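Side-chain contacts in STING-associated CdnE c-di-GMP synthase (Flavobacteriaceae, PDB 6WT8), which probably joins two GTP molecules into the cyclic dinucleotide c-di-GMP, the signal sensed by a bacterial STING in CBASS defence: residues A[65-70]-A[92-97]; A[71-76]-A[105-110]; A[83-88]-A[159-164]; A[153-158]-A[227-232]; A[167-172]-A[184-189]. All coordinates share one frame; numbering follows the deposited sequence.

Two helices of the sheet-bearing domain carry all five contacts. Helix 60-81 provides one side of interactions 1 and 2, while helix 154-172 serves interactions 3, 4 and 5. Interactions 2, 3 and 5 set these helices against one mixed sheet, and 2 and 5 touch through V73 and L169. These two are buried, and each centres on one leucine methyl, against a valine and helix backbone in 2 and against an isoleucine and a valine in 5. Interactions 3 and 4 are only partly buried, and add a tyrosine edge and a loop glycine carbonyl to the aliphatic packing. Interaction 1, also partly buried, departs from this pattern, since a water joins a lysine ammonium to a backbone oxygen.

Interaction 1. Residues A[65-70]-A[92-97]; sequences NSKVAA and SVMTNT
K67 meets V93 and M94 in a water-bridged, otherwise loose contact between helix 60-81 and the short 3-10 turn that follows strand 85-90. The lysine chain is extended beyond CG, with every further torsion near 180°, and so carries its end across to the turn. There CE lies 4.2 Å from V93 O and also 4.2 Å from SE of M94, a selenomethionine. The ammonium makes its link through a water: K67 NZ donates to it at 2.9 Å, and the water donates in turn to V93 O at 2.7 Å. That same V93 O takes the backbone N-H of N96 at 3.0 Å, so two donors hold it. The turn is closed further by S92 O, which T95 N and T97 N reach from opposite faces of the carbonyl plane. Close by, S66 OG is hydrogen-bonded to D104 OD1 and V105 N. S92 and the acids D104 and D106 fit the GS and DhD signature of nucleotidyltransferases, consistent with the turn bordering the active site. A single water thus couples the lysine's charge to the turn without a direct hydrogen bond between K67 NZ and V93 O, and the positive end would be expected to polarise the V93 carbonyl through it.

Interaction 2. Residues A[71-76]-A[105-110]; sequences NKVEAH and VDLVQI
V73 and E74 of helix 60-81 rest on the side chain of L107, which rises from strand 106-112. At the start of the helical segment, N71 starts off away from the strand, and its OD1 is hydrogen-bonded to R89 on neighbouring strand 85-90. K72 also sets off away from the strand, and its NZ is hydrogen-bonded to E190 O. V73 is the first to point at the strand. Its CG1 is anti to the backbone N (chi1 178°) and meets L107 CD1 at 4.1 Å, the two side chains crossing at a slant. E74 supplies backbone as well as side chain: L107 CD1 lies 3.6 Å from E74 N and 3.7 Å from E74 CB. One leucine methyl therefore presses into the helix surface between a valine branch and the start of a glutamate chain. Beyond CB the glutamate runs on extended, and a salt bridge from its OE1 to R89 pairs the carboxylate beside the aliphatic contact. L107 starts toward the helix and its CD1 ends against it. The CA atoms of E74 and L107 are 7.5 Å apart, and L77 touches L107 one turn on. Such helix-on-sheet packing, beside a strand that begins with D106 of the probable catalytic DhD motif, belongs to the core of the nucleotidyltransferase fold.

Interaction 3. Residues A[83-88]-A[159-164]; sequences NLVDFE and KYVRLK
L84 meets the ring of Y160 at its edge, not over a face. L84 CD1 lies close to the ring plane, 3.5 Å from Y160 CE2 and 3.9 Å from Y160 CD2, and the two side chains cross at about a right angle. The tyrosine is brought there by chi1 of 173°, which sends its ring out from helix 154-172 alongside the beginning of strand 85-90. Its hydroxyl receives a weak hydrogen bond from K164 NZ one turn further on, at 3.3 Å, and this may steady the outer end of the ring. The second pair is aliphatic and slanted. V85 CG1 faces both branches of V161, 4.1 Å from V161 CG1 and 4.2 Å from V161 CG2, so that one methyl sits before a fork. V161 CG2 also turns to the leucine, 4.4 Å from L84 CD1, which links the two pairs into one small patch. V85 and V161 are buried; V85 also touches T111 and V161 touches Q109, both of strand 106-112. The backbone of L84 is itself hydrogen-bonded to N112, fixing the leucine beside the sheet. No hydrogen bond crosses between the two segments. Cohesion here comes from dispersion and the exclusion of water, while the Y160 hydroxyl lies on the more exposed side, where K164 makes its weak bond.

Interaction 4. Residues A[153-158]-A[227-232]; sequences NQIDDL and GKINDV
I229 takes chi1 of 53°, which wedges CG1 between the backbone N and the carbonyl carbon and leaves CG2 to face helix 154-172. I155 has chi1 of -77°, which sets CG1 beside its own N, and a further bend about chi2 brings CD1 within 3.8 Å of I229 CG2. That same I229 CG2 is pressed by L158 CD1 at 3.5 Å, tighter than usual for two carbons, with the side chains nearly perpendicular. I155 CG2 also lies 3.7 Å from G227 O. G227 has positive phi (76°), a backbone shape readily taken by glycine. At the start of the helix N153 is the N-cap: its OD1 accepts from D156 N at 2.9 Å. Around this cluster, L158 leans on T199 and T201 of strand 192-204, while I229 touches Q220 of strand 218-221 and E116 of strand 114-117. The beginning of the helix is thus joined to the loop leading to helix 235-248.

Interaction 5. Residues A[167-172]-A[184-189]; sequences LVLSST and IYVKVT
L169 lies over I184 and V186 where the last turns of helix 154-172 pass strand 184-189, the CA atoms of L169 and V186 being 7.4 Å apart. Alternation along the strand turns I184 and V186 toward the helix, and Y185 between them points away. A single leucine methyl touches both residues: L169 CD1 is 3.8 Å from V186 CG2 and 3.9 Å from I184 CG2. The leucine crosses the valine at about a right angle and the isoleucine at a slant. With V186 chi1 at -178°, CG2 is the branch lying beside the backbone N, and it is this branch that meets the leucine. In I184 the touching CG2 instead lies beside the carbonyl carbon. In the last part of the segment the helix is tied back on itself, as V168 O accepts from T172 OG1 and from S171 OG, each at 2.9 Å, the two hydroxyls coming from opposite faces of the carbonyl plane. L169 also touches V73 of helix 60-81, as does V188, so the two helices and the strand pack together. Strand 184-189 in turn pairs antiparallel with strand 192-204, where V186 packs on V197, and on its other edge with the short strand 176-177.

Interaction 1. Residues A[65-70]-A[92-97]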
# COMPACT_ATOMS: atom_id res chain seq x y z
N ASN A 65 4.72 14.92 -8.21
CA ASN A 65 5.50 14.71 -9.43
C ASN A 65 5.35 13.29 -9.95
O ASN A 65 5.25 13.08 -11.16
CB ASN A 65 6.98 15.02 -9.18
CG ASN A 65 7.25 16.50 -9.21
OD1 ASN A 65 6.47 17.26 -9.80
ND2 ASN A 65 8.33 16.91 -8.60
N SER A 66 5.30 12.30 -9.04
CA SER A 66 5.12 10.91 -9.46
C SER A 66 3.81 10.73 -10.20
O SER A 66 3.76 10.10 -11.26
CB SER A 66 5.17 10.00 -8.24
OG SER A 66 5.11 8.63 -8.68
N LYS A 67 2.74 11.30 -9.67
CA LYS A 67 1.43 11.10 -10.28
C LYS A 67 1.32 11.85 -11.60
O LYS A 67 0.69 11.35 -12.55
CB LYS A 67 0.33 11.57 -9.30
CG LYS A 67 0.20 10.70 -8.02
CD LYS A 67 -0.80 11.33 -7.04
CE LYS A 67 -0.81 10.53 -5.74
NZ LYS A 67 -1.76 11.27 -4.80
N VAL A 68 1.92 13.04 -11.69
CA VAL A 68 1.93 13.79 -12.95
C VAL A 68 2.70 13.03 -14.01
O VAL A 68 2.25 12.89 -15.16
CB VAL A 68 2.53 15.18 -12.75
CG1 VAL A 68 2.77 15.88 -14.14
CG2 VAL A 68 1.62 16.04 -11.90
N ALA A 69 3.88 12.49 -13.63
CA ALA A 69 4.66 11.71 -14.59
C ALA A 69 3.86 10.51 -15.10
O ALA A 69 3.83 10.23 -16.30
CB ALA A 69 5.98 11.23 -13.98
N ALA A 70 3.19 9.80 -14.20
CA ALA A 70 2.38 8.65 -14.64
C ALA A 70 1.20 9.10 -15.50
O ALA A 70 0.86 8.41 -16.49
CB ALA A 70 1.87 7.88 -13.41
N SER A 92 2.15 2.11 -2.68
CA SER A 92 1.98 2.86 -1.44
C SER A 92 1.89 4.37 -1.68
O SER A 92 1.32 5.08 -0.85
CB SER A 92 3.12 2.57 -0.48
OG SER A 92 4.33 2.90 -1.05
N VAL A 93 2.38 4.89 -2.82
CA VAL A 93 2.24 6.31 -3.08
C VAL A 93 0.76 6.67 -3.20
O VAL A 93 0.36 7.77 -2.82
CB VAL A 93 3.07 6.69 -4.33
CG1 VAL A 93 2.78 8.15 -4.70
CG2 VAL A 93 4.59 6.51 -4.06
N MSE A 94 -0.08 5.71 -3.60
CA MSE A 94 -1.50 6.01 -3.72
C MSE A 94 -2.27 6.15 -2.40
O MSE A 94 -3.40 6.63 -2.39
CB MSE A 94 -2.22 4.95 -4.56
CG MSE A 94 -1.86 5.05 -6.04
SE MSE A 94 -2.37 6.75 -6.87
CE MSE A 94 -4.24 6.53 -6.87
N THR A 95 -1.66 5.73 -1.30
CA THR A 95 -2.17 6.06 0.05
C THR A 95 -1.28 7.03 0.77
O THR A 95 -1.48 7.28 1.97
CB THR A 95 -2.31 4.78 0.88
OG1 THR A 95 -1.11 4.03 0.82
CG2 THR A 95 -3.45 3.85 0.34
N ASN A 96 -0.24 7.55 0.09
CA ASN A 96 0.77 8.40 0.71
C ASN A 96 1.38 7.74 1.93
O ASN A 96 1.72 8.45 2.91
CB ASN A 96 0.19 9.78 1.10
CG ASN A 96 1.29 10.77 1.45
OD1 ASN A 96 2.39 10.70 0.85
ND2 ASN A 96 1.04 11.67 2.47
N THR A 97 1.56 6.40 1.88
CA THR A 97 2.21 5.73 3.00
C THR A 97 3.63 5.32 2.66
O THR A 97 4.26 4.57 3.41
CB THR A 97 1.40 4.53 3.48
OG1 THR A 97 1.11 3.68 2.36
CG2 THR A 97 0.10 5.06 4.14
O HOH W 1 -1.38 9.79 -2.39

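Interaction 2. Residues A[71-76]-A[105-110]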
# COMPACT_ATOMS: atom_id res chain seq x y z
N ASN A 71 0.63 10.27 -15.22
CA ASN A 71 -0.43 10.78 -16.11
C ASN A 71 0.09 11.06 -17.52
O ASN A 71 -0.62 10.83 -18.52
CB ASN A 71 -1.04 12.08 -15.55
CG ASN A 71 -1.91 11.85 -14.32
OD1 ASN A 71 -2.31 10.73 -14.01
ND2 ASN A 71 -2.22 12.94 -13.60
N LYS A 72 1.31 11.60 -17.63
CA LYS A 72 1.89 11.85 -18.95
C LYS A 72 2.09 10.54 -19.71
O LYS A 72 1.79 10.46 -20.91
CB LYS A 72 3.22 12.60 -18.84
CG LYS A 72 2.97 13.98 -18.30
CD LYS A 72 4.20 14.83 -18.37
CE LYS A 72 3.85 16.27 -17.95
NZ LYS A 72 4.99 17.22 -18.23
N VAL A 73 2.61 9.50 -19.02
CA VAL A 73 2.73 8.18 -19.66
C VAL A 73 1.37 7.67 -20.12
O VAL A 73 1.22 7.13 -21.24
CB VAL A 73 3.40 7.20 -18.69
CG1 VAL A 73 3.51 5.81 -19.30
CG2 VAL A 73 4.82 7.68 -18.37
N GLU A 74 0.37 7.75 -19.23
CA GLU A 74 -0.98 7.29 -19.58
C GLU A 74 -1.49 7.93 -20.86
O GLU A 74 -2.10 7.24 -21.68
CB GLU A 74 -1.95 7.60 -18.41
CG GLU A 74 -3.36 7.14 -18.79
CD GLU A 74 -4.40 7.35 -17.69
OE1 GLU A 74 -4.13 7.08 -16.51
OE2 GLU A 74 -5.54 7.77 -18.03
N ALA A 75 -1.25 9.23 -21.05
CA ALA A 75 -1.79 9.88 -22.25
C ALA A 75 -1.24 9.23 -23.52
O ALA A 75 -1.97 9.02 -24.49
CB ALA A 75 -1.45 11.37 -22.25
N HIS A 76 0.04 8.87 -23.52
CA HIS A 76 0.61 8.20 -24.69
C HIS A 76 0.01 6.81 -24.90
O HIS A 76 -0.34 6.42 -26.03
CB HIS A 76 2.13 8.08 -24.54
CG HIS A 76 2.84 9.39 -24.61
ND1 HIS A 76 2.94 10.10 -25.79
CD2 HIS A 76 3.45 10.14 -23.66
CE1 HIS A 76 3.57 11.25 -25.56
NE2 HIS A 76 3.88 11.31 -24.28
N VAL A 105 4.18 5.95 -7.85
CA VAL A 105 2.99 5.18 -8.28
C VAL A 105 3.39 4.30 -9.46
O VAL A 105 4.22 4.69 -10.30
CB VAL A 105 1.77 6.04 -8.67
CG1 VAL A 105 1.25 6.90 -7.49
CG2 VAL A 105 2.08 6.97 -9.86
N ASP A 106 2.79 3.10 -9.54
CA ASP A 106 2.87 2.34 -10.80
C ASP A 106 1.63 2.64 -11.64
O ASP A 106 0.51 2.76 -11.10
CB ASP A 106 2.82 0.82 -10.57
CG ASP A 106 3.96 0.24 -9.81
OD1 ASP A 106 5.06 0.80 -9.80
OD2 ASP A 106 3.76 -0.87 -9.25
N LEU A 107 1.82 2.71 -12.96
CA LEU A 107 0.67 2.79 -13.85
C LEU A 107 0.23 1.38 -14.23
O LEU A 107 1.07 0.54 -14.60
CB LEU A 107 1.07 3.57 -15.11
CG LEU A 107 -0.06 3.72 -16.18
CD1 LEU A 107 0.20 4.97 -16.98
CD2 LEU A 107 -0.08 2.51 -17.15
N VAL A 108 -1.07 1.09 -14.11
CA VAL A 108 -1.60 -0.22 -14.46
C VAL A 108 -2.52 -0.05 -15.65
O VAL A 108 -3.47 0.75 -15.60
CB VAL A 108 -2.37 -0.84 -13.27
CG1 VAL A 108 -2.69 -2.31 -13.59
CG2 VAL A 108 -1.53 -0.80 -12.03
N GLN A 109 -2.30 -0.82 -16.71
CA GLN A 109 -3.23 -0.84 -17.84
C GLN A 109 -3.85 -2.23 -17.90
O GLN A 109 -3.14 -3.23 -17.80
CB GLN A 109 -2.56 -0.42 -19.13
CG GLN A 109 -1.45 -1.35 -19.57
CD GLN A 109 -0.77 -0.83 -20.84
OE1 GLN A 109 -1.26 0.08 -21.54
NE2 GLN A 109 0.37 -1.43 -21.14
N ILE A 110 -5.18 -2.30 -17.91
CA ILE A 110 -5.91 -3.53 -17.69
C ILE A 110 -6.78 -3.76 -18.90
O ILE A 110 -7.67 -2.94 -19.20
CB ILE A 110 -6.75 -3.42 -16.39
CG1 ILE A 110 -5.90 -2.91 -15.22
CG2 ILE A 110 -7.33 -4.78 -16.10
CD1 ILE A 110 -6.75 -2.36 -14.02

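Interaction 3. Residues A[83-88]-A[159-164]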
# COMPACT_ATOMS: atom_id res chain seq x y z
N ASN A 83 -8.50 2.06 -26.35
CA ASN A 83 -9.71 1.34 -26.70
C ASN A 83 -9.69 -0.10 -26.20
O ASN A 83 -10.72 -0.77 -26.29
CB ASN A 83 -9.95 1.37 -28.22
CG ASN A 83 -8.73 0.85 -29.03
OD1 ASN A 83 -7.62 1.37 -28.84
ND2 ASN A 83 -8.95 -0.18 -29.89
N LEU A 84 -8.53 -0.59 -25.74
CA LEU A 84 -8.41 -1.97 -25.27
C LEU A 84 -8.20 -2.09 -23.77
O LEU A 84 -8.26 -3.22 -23.25
CB LEU A 84 -7.22 -2.68 -25.98
CG LEU A 84 -7.40 -2.82 -27.52
CD1 LEU A 84 -6.17 -3.59 -28.06
CD2 LEU A 84 -8.65 -3.58 -27.88
N VAL A 85 -7.96 -0.99 -23.06
CA VAL A 85 -7.58 -1.07 -21.66
C VAL A 85 -8.25 0.04 -20.85
O VAL A 85 -8.63 1.10 -21.36
CB VAL A 85 -6.05 -0.94 -21.49
CG1 VAL A 85 -5.32 -2.11 -22.12
CG2 VAL A 85 -5.52 0.42 -22.01
N ASP A 86 -8.39 -0.25 -19.55
CA ASP A 86 -8.56 0.76 -18.51
C ASP A 86 -7.23 1.12 -17.86
O ASP A 86 -6.32 0.30 -17.79
CB ASP A 86 -9.46 0.25 -17.40
CG ASP A 86 -10.89 -0.04 -17.85
OD1 ASP A 86 -11.39 0.52 -18.86
OD2 ASP A 86 -11.56 -0.80 -17.10
N PHE A 87 -7.15 2.33 -17.34
CA PHE A 87 -5.94 2.76 -16.65
C PHE A 87 -6.21 2.99 -15.19
O PHE A 87 -7.16 3.70 -14.83
CB PHE A 87 -5.38 4.04 -17.26
CG PHE A 87 -4.92 3.86 -18.69
CD1 PHE A 87 -3.67 3.27 -18.93
CD2 PHE A 87 -5.72 4.24 -19.80
CE1 PHE A 87 -3.24 3.04 -20.22
CE2 PHE A 87 -5.28 4.01 -21.08
CZ PHE A 87 -4.05 3.40 -21.27
N GLU A 88 -5.32 2.46 -14.36
CA GLU A 88 -5.41 2.64 -12.92
C GLU A 88 -4.01 2.84 -12.36
O GLU A 88 -3.03 3.02 -13.09
CB GLU A 88 -6.08 1.41 -12.28
CG GLU A 88 -7.53 1.15 -12.72
CD GLU A 88 -8.53 2.25 -12.30
OE1 GLU A 88 -8.25 3.08 -11.39
OE2 GLU A 88 -9.62 2.25 -12.91
N LYS A 159 -0.29 -9.94 -24.53
CA LYS A 159 0.99 -9.85 -25.23
C LYS A 159 1.01 -8.68 -26.19
O LYS A 159 1.97 -7.91 -26.24
CB LYS A 159 1.24 -11.19 -25.94
CG LYS A 159 2.57 -11.22 -26.64
CD LYS A 159 2.81 -12.61 -27.20
CE LYS A 159 4.15 -12.62 -27.92
NZ LYS A 159 4.38 -13.88 -28.71
N TYR A 160 -0.08 -8.49 -26.94
CA TYR A 160 -0.18 -7.37 -27.86
C TYR A 160 -0.04 -6.04 -27.15
O TYR A 160 0.71 -5.16 -27.60
CB TYR A 160 -1.53 -7.48 -28.58
CG TYR A 160 -1.87 -6.32 -29.43
CD1 TYR A 160 -1.10 -5.97 -30.54
CD2 TYR A 160 -3.01 -5.57 -29.15
CE1 TYR A 160 -1.44 -4.90 -31.31
CE2 TYR A 160 -3.37 -4.51 -29.93
CZ TYR A 160 -2.59 -4.16 -31.00
OH TYR A 160 -2.96 -3.10 -31.78
N VAL A 161 -0.81 -5.84 -26.07
CA VAL A 161 -0.73 -4.57 -25.35
C VAL A 161 0.67 -4.36 -24.77
O VAL A 161 1.24 -3.26 -24.87
CB VAL A 161 -1.82 -4.52 -24.27
CG1 VAL A 161 -1.57 -3.35 -23.32
CG2 VAL A 161 -3.19 -4.34 -24.93
N ARG A 162 1.28 -5.42 -24.22
CA ARG A 162 2.65 -5.27 -23.73
C ARG A 162 3.62 -4.83 -24.82
O ARG A 162 4.41 -3.90 -24.63
CB ARG A 162 3.11 -6.58 -23.09
CG ARG A 162 4.66 -6.67 -22.78
CD ARG A 162 5.07 -5.67 -21.70
NE ARG A 162 6.55 -5.58 -21.65
CZ ARG A 162 7.33 -5.87 -20.60
NH1 ARG A 162 6.79 -6.26 -19.44
NH2 ARG A 162 8.63 -5.72 -20.70
N LEU A 163 3.58 -5.50 -25.97
CA LEU A 163 4.55 -5.17 -27.03
C LEU A 163 4.24 -3.82 -27.67
O LEU A 163 5.16 -3.05 -27.98
CB LEU A 163 4.59 -6.29 -28.10
CG LEU A 163 5.08 -7.64 -27.54
CD1 LEU A 163 5.01 -8.69 -28.64
CD2 LEU A 163 6.51 -7.52 -27.05
N LYS A 164 2.95 -3.52 -27.85
CA LYS A 164 2.59 -2.23 -28.40
C LYS A 164 3.03 -1.10 -27.48
O LYS A 164 3.54 -0.06 -27.94
CB LYS A 164 1.09 -2.20 -28.64
CG LYS A 164 0.57 -0.97 -29.37
CD LYS A 164 -0.89 -1.32 -29.70
CE LYS A 164 -1.53 -0.33 -30.66
NZ LYS A 164 -0.96 -0.50 -32.03

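Interaction 4. Residues A[153-158]-A[227-232]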
# COMPACT_ATOMS: atom_id res chain seq x y z
N ASN A 153 -8.75 -13.42 -27.97
CA ASN A 153 -7.84 -14.25 -27.19
C ASN A 153 -7.26 -13.38 -26.08
O ASN A 153 -6.48 -12.47 -26.36
CB ASN A 153 -6.75 -14.84 -28.10
CG ASN A 153 -5.89 -15.89 -27.41
OD1 ASN A 153 -5.20 -15.60 -26.43
ND2 ASN A 153 -5.88 -17.11 -27.96
N GLN A 154 -7.62 -13.68 -24.82
CA GLN A 154 -7.19 -12.88 -23.67
C GLN A 154 -5.67 -12.77 -23.58
O GLN A 154 -5.12 -11.67 -23.38
CB GLN A 154 -7.76 -13.50 -22.39
CG GLN A 154 -7.20 -12.91 -21.10
CD GLN A 154 -7.77 -11.55 -20.79
OE1 GLN A 154 -8.78 -11.43 -20.06
NE2 GLN A 154 -7.13 -10.49 -21.34
N ILE A 155 -4.97 -13.90 -23.63
CA ILE A 155 -3.51 -13.88 -23.48
C ILE A 155 -2.87 -13.16 -24.66
O ILE A 155 -1.88 -12.41 -24.51
CB ILE A 155 -2.96 -15.31 -23.32
CG1 ILE A 155 -3.23 -15.78 -21.91
CG2 ILE A 155 -1.44 -15.33 -23.55
CD1 ILE A 155 -2.37 -15.02 -20.85
N ASP A 156 -3.38 -13.41 -25.87
CA ASP A 156 -2.84 -12.74 -27.04
C ASP A 156 -3.03 -11.23 -26.94
O ASP A 156 -2.16 -10.47 -27.37
CB ASP A 156 -3.51 -13.27 -28.31
CG ASP A 156 -2.88 -14.56 -28.79
OD1 ASP A 156 -1.67 -14.78 -28.52
OD2 ASP A 156 -3.59 -15.37 -29.44
N ASP A 157 -4.16 -10.79 -26.40
CA ASP A 157 -4.37 -9.34 -26.21
C ASP A 157 -3.40 -8.76 -25.20
O ASP A 157 -2.98 -7.62 -25.36
CB ASP A 157 -5.79 -9.08 -25.75
CG ASP A 157 -6.79 -9.19 -26.89
OD1 ASP A 157 -6.38 -9.22 -28.07
OD2 ASP A 157 -7.99 -9.21 -26.56
N LEU A 158 -3.09 -9.49 -24.13
CA LEU A 158 -2.11 -9.01 -23.16
C LEU A 158 -0.73 -8.89 -23.80
O LEU A 158 -0.04 -7.88 -23.62
CB LEU A 158 -2.07 -9.93 -21.94
CG LEU A 158 -3.30 -9.77 -21.05
CD1 LEU A 158 -3.46 -10.93 -20.09
CD2 LEU A 158 -3.27 -8.43 -20.27
N GLY A 227 4.79 -15.65 -20.60
CA GLY A 227 3.59 -15.65 -21.39
C GLY A 227 2.34 -15.99 -20.61
O GLY A 227 1.33 -16.31 -21.23
N LYS A 228 2.40 -15.96 -19.29
CA LYS A 228 1.27 -16.33 -18.44
C LYS A 228 0.86 -15.15 -17.57
O LYS A 228 1.63 -14.20 -17.38
CB LYS A 228 1.64 -17.53 -17.58
CG LYS A 228 1.99 -18.74 -18.40
CD LYS A 228 2.46 -19.84 -17.47
CE LYS A 228 2.46 -21.22 -18.18
NZ LYS A 228 3.39 -21.32 -19.32
N ILE A 229 -0.33 -15.24 -16.98
CA ILE A 229 -0.76 -14.21 -16.03
C ILE A 229 -0.49 -14.70 -14.61
O ILE A 229 -0.57 -15.92 -14.34
CB ILE A 229 -2.24 -13.80 -16.21
CG1 ILE A 229 -3.19 -15.00 -16.19
CG2 ILE A 229 -2.42 -13.07 -17.58
CD1 ILE A 229 -4.67 -14.62 -16.35
N ASN A 230 -0.08 -13.78 -13.75
CA ASN A 230 0.22 -14.06 -12.34
C ASN A 230 -1.08 -14.29 -11.56
O ASN A 230 -2.19 -13.96 -12.01
CB ASN A 230 1.00 -12.90 -11.73
CG ASN A 230 2.45 -12.83 -12.25
OD1 ASN A 230 3.29 -13.60 -11.84
ND2 ASN A 230 2.74 -11.89 -13.15
N ASP A 231 -0.91 -14.80 -10.34
CA ASP A 231 -2.05 -14.95 -9.44
C ASP A 231 -2.66 -13.57 -9.14
O ASP A 231 -1.97 -12.56 -9.12
CB ASP A 231 -1.61 -15.63 -8.14
CG ASP A 231 -1.12 -17.06 -8.34
OD1 ASP A 231 -1.61 -17.77 -9.26
OD2 ASP A 231 -0.25 -17.47 -7.55
N VAL A 232 -3.95 -13.58 -8.75
CA VAL A 232 -4.69 -12.34 -8.60
C VAL A 232 -4.13 -11.49 -7.46
O VAL A 232 -3.76 -12.01 -6.39
CB VAL A 232 -6.20 -12.61 -8.37
CG1 VAL A 232 -6.44 -13.41 -7.11
CG2 VAL A 232 -6.97 -11.30 -8.31

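Interaction 5. Residues A[167-172]-A[184-189]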
# COMPACT_ATOMS: atom_id res chain seq x y z
N LEU A 167 6.75 -0.42 -27.86
CA LEU A 167 7.03 0.37 -29.06
C LEU A 167 6.67 1.83 -28.87
O LEU A 167 7.46 2.72 -29.23
CB LEU A 167 6.25 -0.22 -30.25
CG LEU A 167 6.76 -1.61 -30.62
CD1 LEU A 167 5.73 -2.25 -31.61
CD2 LEU A 167 8.12 -1.62 -31.25
N VAL A 168 5.47 2.11 -28.34
CA VAL A 168 5.05 3.50 -28.15
C VAL A 168 5.95 4.21 -27.17
O VAL A 168 6.40 5.34 -27.41
CB VAL A 168 3.59 3.52 -27.67
CG1 VAL A 168 3.22 4.93 -27.17
CG2 VAL A 168 2.73 3.12 -28.80
N LEU A 169 6.26 3.54 -26.04
CA LEU A 169 7.05 4.23 -25.02
C LEU A 169 8.48 4.44 -25.50
O LEU A 169 9.09 5.48 -25.23
CB LEU A 169 6.99 3.43 -23.71
CG LEU A 169 5.58 3.42 -23.09
CD1 LEU A 169 5.51 2.35 -21.97
CD2 LEU A 169 5.17 4.81 -22.54
N SER A 170 9.05 3.46 -26.22
CA SER A 170 10.42 3.62 -26.70
C SER A 170 10.52 4.71 -27.75
O SER A 170 11.61 5.25 -27.94
CB SER A 170 10.92 2.31 -27.30
OG SER A 170 11.04 1.34 -26.30
N SER A 171 9.45 4.95 -28.49
CA SER A 171 9.49 6.01 -29.49
C SER A 171 9.26 7.39 -28.89
O SER A 171 9.57 8.39 -29.54
CB SER A 171 8.46 5.74 -30.59
OG SER A 171 7.15 5.93 -30.17
N THR A 172 8.79 7.47 -27.64
CA THR A 172 8.44 8.70 -26.94
C THR A 172 9.51 9.12 -25.96
O THR A 172 9.87 10.30 -25.89
CB THR A 172 7.12 8.52 -26.18
OG1 THR A 172 6.08 8.17 -27.08
CG2 THR A 172 6.74 9.80 -25.41
N ILE A 184 7.18 -2.45 -17.74
CA ILE A 184 8.05 -1.60 -18.55
C ILE A 184 8.48 -0.41 -17.70
O ILE A 184 7.63 0.23 -17.09
CB ILE A 184 7.30 -1.12 -19.81
CG1 ILE A 184 6.88 -2.31 -20.70
CG2 ILE A 184 8.22 -0.17 -20.65
CD1 ILE A 184 5.76 -1.89 -21.70
N TYR A 185 9.77 -0.08 -17.67
CA TYR A 185 10.24 0.99 -16.79
C TYR A 185 10.56 2.21 -17.65
O TYR A 185 11.40 2.13 -18.55
CB TYR A 185 11.49 0.54 -16.02
CG TYR A 185 11.74 1.26 -14.70
CD1 TYR A 185 10.68 1.62 -13.87
CD2 TYR A 185 13.03 1.52 -14.26
CE1 TYR A 185 10.90 2.25 -12.63
CE2 TYR A 185 13.27 2.14 -13.03
CZ TYR A 185 12.21 2.50 -12.22
OH TYR A 185 12.43 3.12 -10.99
N VAL A 186 9.87 3.32 -17.40
CA VAL A 186 9.97 4.52 -18.23
C VAL A 186 10.63 5.63 -17.45
O VAL A 186 10.19 5.96 -16.35
CB VAL A 186 8.58 4.98 -18.68
CG1 VAL A 186 8.71 6.18 -19.59
CG2 VAL A 186 7.87 3.80 -19.36
N LYS A 187 11.63 6.27 -18.05
CA LYS A 187 12.21 7.47 -17.45
C LYS A 187 11.48 8.67 -18.04
O LYS A 187 11.76 9.08 -19.18
CB LYS A 187 13.71 7.52 -17.68
CG LYS A 187 14.44 6.45 -16.87
CD LYS A 187 15.95 6.71 -16.89
CE LYS A 187 16.31 7.98 -16.16
NZ LYS A 187 16.17 7.76 -14.68
N VAL A 188 10.54 9.24 -17.28
CA VAL A 188 9.85 10.46 -17.71
C VAL A 188 10.76 11.65 -17.43
O VAL A 188 11.45 11.67 -16.41
CB VAL A 188 8.50 10.55 -16.99
CG1 VAL A 188 7.67 11.77 -17.45
CG2 VAL A 188 7.69 9.27 -17.16
N THR A 189 10.79 12.64 -18.32
CA THR A 189 11.75 13.72 -18.12
C THR A 189 11.15 14.99 -17.56
O THR A 189 11.90 15.78 -16.97
CB THR A 189 12.49 14.07 -19.42
OG1 THR A 189 11.53 14.43 -20.43
CG2 THR A 189 13.38 12.91 -19.85